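PDB 5UL3: 4'-phospho-dehydrooxetanocin synthase from Bacillus megaterium, which catalyses the radical, cobalamin-dependent oxidative ring contraction of dAMP to an oxetane aldehyde, a step in the biosynthesis of oxetanocin A. Local coordinates for residues A[82-87]-A[115-120]. Numbering follows the deposited sequence.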
loop_
_atom_site.group_PDB
_atom_site.type_symbol
_atom_site.label_atom_id
_atom_site.label_comp_id
_atom_site.label_asym_id
_atom_site.label_seq_id
_atom_site.Cartn_x
_atom_site.Cartn_y
_atom_site.Cartn_z
ATOM N N ASN A 82 26.784 7.035 -18.287
ATOM C CA ASN A 82 25.552 7.595 -18.860
ATOM C C ASN A 82 24.923 6.610 -19.849
ATOM O O ASN A 82 25.575 6.220 -20.833
ATOM C CB ASN A 82 25.921 8.929 -19.527
ATOM C CG ASN A 82 24.746 9.632 -20.167
ATOM O OD1 ASN A 82 23.960 9.037 -20.898
ATOM N ND2 ASN A 82 24.641 10.928 -19.917
ATOM N N PRO A 83 23.674 6.183 -19.633
ATOM C CA PRO A 83 23.105 5.109 -20.454
ATOM C C PRO A 83 22.710 5.582 -21.839
ATOM O O PRO A 83 22.702 4.782 -22.782
ATOM C CB PRO A 83 21.880 4.658 -19.641
ATOM C CG PRO A 83 21.426 5.928 -18.943
ATOM C CD PRO A 83 22.733 6.657 -18.594
ATOM N N LEU A 84 22.365 6.869 -21.967
ATOM C CA LEU A 84 22.014 7.407 -23.275
ATOM C C LEU A 84 23.246 7.462 -24.166
ATOM O O LEU A 84 23.198 7.050 -25.328
ATOM C CB LEU A 84 21.389 8.799 -23.144
ATOM C CG LEU A 84 20.869 9.409 -24.446
ATOM C CD1 LEU A 84 19.688 10.335 -24.140
ATOM C CD2 LEU A 84 21.965 10.236 -25.188
ATOM N N LEU A 85 24.351 7.981 -23.636
ATOM C CA LEU A 85 25.576 8.014 -24.434
ATOM C C LEU A 85 26.022 6.605 -24.793
ATOM O O LEU A 85 26.514 6.366 -25.908
ATOM C CB LEU A 85 26.684 8.751 -23.680
ATOM C CG LEU A 85 26.437 10.244 -23.418
ATOM C CD1 LEU A 85 27.544 10.843 -22.546
ATOM C CD2 LEU A 85 26.271 11.039 -24.709
ATOM N N MET A 86 25.843 5.653 -23.864
ATOM C CA MET A 86 26.254 4.280 -24.122
ATOM C C MET A 86 25.425 3.643 -25.236
ATOM O O MET A 86 25.956 2.878 -26.049
ATOM C CB MET A 86 26.166 3.451 -22.840
ATOM C CG MET A 86 26.802 2.088 -22.965
ATOM S SD MET A 86 26.732 1.212 -21.393
ATOM C CE MET A 86 27.731 2.295 -20.372
ATOM N N ARG A 87 24.126 3.939 -25.293
ATOM C CA ARG A 87 23.313 3.447 -26.403
ATOM C C ARG A 87 23.756 4.063 -27.725
ATOM O O ARG A 87 23.748 3.390 -28.764
ATOM C CB ARG A 87 21.833 3.743 -26.155
ATOM C CG ARG A 87 21.242 2.949 -25.017
ATOM C CD ARG A 87 19.711 3.115 -24.943
ATOM N NE ARG A 87 19.275 4.492 -24.684
ATOM C CZ ARG A 87 19.044 4.996 -23.469
ATOM N NH1 ARG A 87 19.233 4.254 -22.377
ATOM N NH2 ARG A 87 18.626 6.243 -23.353
ATOM N N LEU A 115 18.848 12.534 -28.352
ATOM C CA LEU A 115 18.424 13.534 -27.381
ATOM C C LEU A 115 17.009 14.036 -27.618
ATOM O O LEU A 115 16.508 14.822 -26.809
ATOM C CB LEU A 115 19.380 14.728 -27.384
ATOM C CG LEU A 115 20.774 14.387 -26.872
ATOM C CD1 LEU A 115 21.682 15.610 -27.006
ATOM C CD2 LEU A 115 20.661 13.935 -25.418
ATOM N N GLU A 116 16.366 13.612 -28.709
ATOM C CA GLU A 116 14.970 13.945 -28.972
ATOM C C GLU A 116 14.087 12.927 -28.251
ATOM O O GLU A 116 13.519 12.009 -28.841
ATOM C CB GLU A 116 14.707 13.977 -30.475
ATOM C CG GLU A 116 15.490 15.083 -31.184
ATOM C CD GLU A 116 14.980 15.382 -32.588
ATOM O OE1 GLU A 116 15.053 16.559 -33.010
ATOM O OE2 GLU A 116 14.506 14.447 -33.268
ATOM N N LEU A 117 14.014 13.097 -26.931
ATOM C CA LEU A 117 13.286 12.146 -26.097
ATOM C C LEU A 117 11.780 12.278 -26.318
ATOM O O LEU A 117 11.253 13.396 -26.410
ATOM C CB LEU A 117 13.618 12.371 -24.617
ATOM C CG LEU A 117 15.080 12.212 -24.194
ATOM C CD1 LEU A 117 15.185 12.323 -22.676
ATOM C CD2 LEU A 117 15.612 10.876 -24.657
ATOM N N PRO A 118 11.051 11.165 -26.384
ATOM C CA PRO A 118 9.590 11.246 -26.380
ATOM C C PRO A 118 9.103 11.711 -25.020
ATOM O O PRO A 118 9.840 11.715 -24.031
ATOM C CB PRO A 118 9.140 9.811 -26.671
ATOM C CG PRO A 118 10.254 8.971 -26.156
ATOM C CD PRO A 118 11.534 9.770 -26.343
ATOM N N THR A 119 7.854 12.143 -24.993
ATOM C CA THR A 119 7.214 12.586 -23.765
ATOM C C THR A 119 6.203 11.537 -23.328
ATOM O O THR A 119 5.419 11.041 -24.144
ATOM C CB THR A 119 6.535 13.943 -23.951
ATOM O OG1 THR A 119 7.548 14.939 -24.115
ATOM C CG2 THR A 119 5.683 14.293 -22.723
ATOM N N VAL A 120 6.240 11.199 -22.040
ATOM C CA VAL A 120 5.327 10.246 -21.426
ATOM C C VAL A 120 4.621 10.963 -20.291
ATOM O O VAL A 120 5.282 11.511 -19.406
ATOM C CB VAL A 120 6.088 9.019 -20.886
ATOM C CG1 VAL A 120 5.142 8.070 -20.178
ATOM C CG2 VAL A 120 6.850 8.310 -22.022
#
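Leu84 meets Leu115 and Leu117 where the short helix 83-88 of the N-terminal domain, whose role is unknown, packs against segment 115-120, which leads into strand 119-124 of the cobalamin-binding Rossmann fold. Asn82 is the N-cap of the first helix. Its OD1 takes a nearly straight bond from Leu85 N (3.0 Å, 169° at the hydrogen), the donor lying above the carbonyl plane, and a weak, strongly bent one from Leu84 N. ND2 is hydrogen-bonded to the hydroxyl of Tyr62, which together with the OD1 bonds probably helps set the amide's rotation. Pro83 suits the first turn of the helix, where its missing N-H costs no helical bond, while its carbonyl O accepts from Arg87 N (3.0 Å). Leu84 carries the contact: with CG anti to the backbone N (chi1 -175°), the side chain reaches toward Leu115 and Leu117 and presents both methyls. Leu115 crosses it at about a right angle, its branched end placing CD2 3.9 Å from both Leu84 CD1 and Leu84 CD2. Tyr62 of strand 60-64 touches both leucines, and Leu115 also packs on Ile64 and Leu51, setting the pair against the antiparallel sheet. Arg87 follows one turn on. One face of its guanidinium lies over Pro83 O and Leu84 CA, both offset toward its rim, and NH1 bonds Glu150 O, joining the helix to the loop before strand 154-159. Past the inverse gamma turn centred on Glu116, Leu117 comes back to the same leucine, its CD2 resting 4.1 Å from Leu84 CD1.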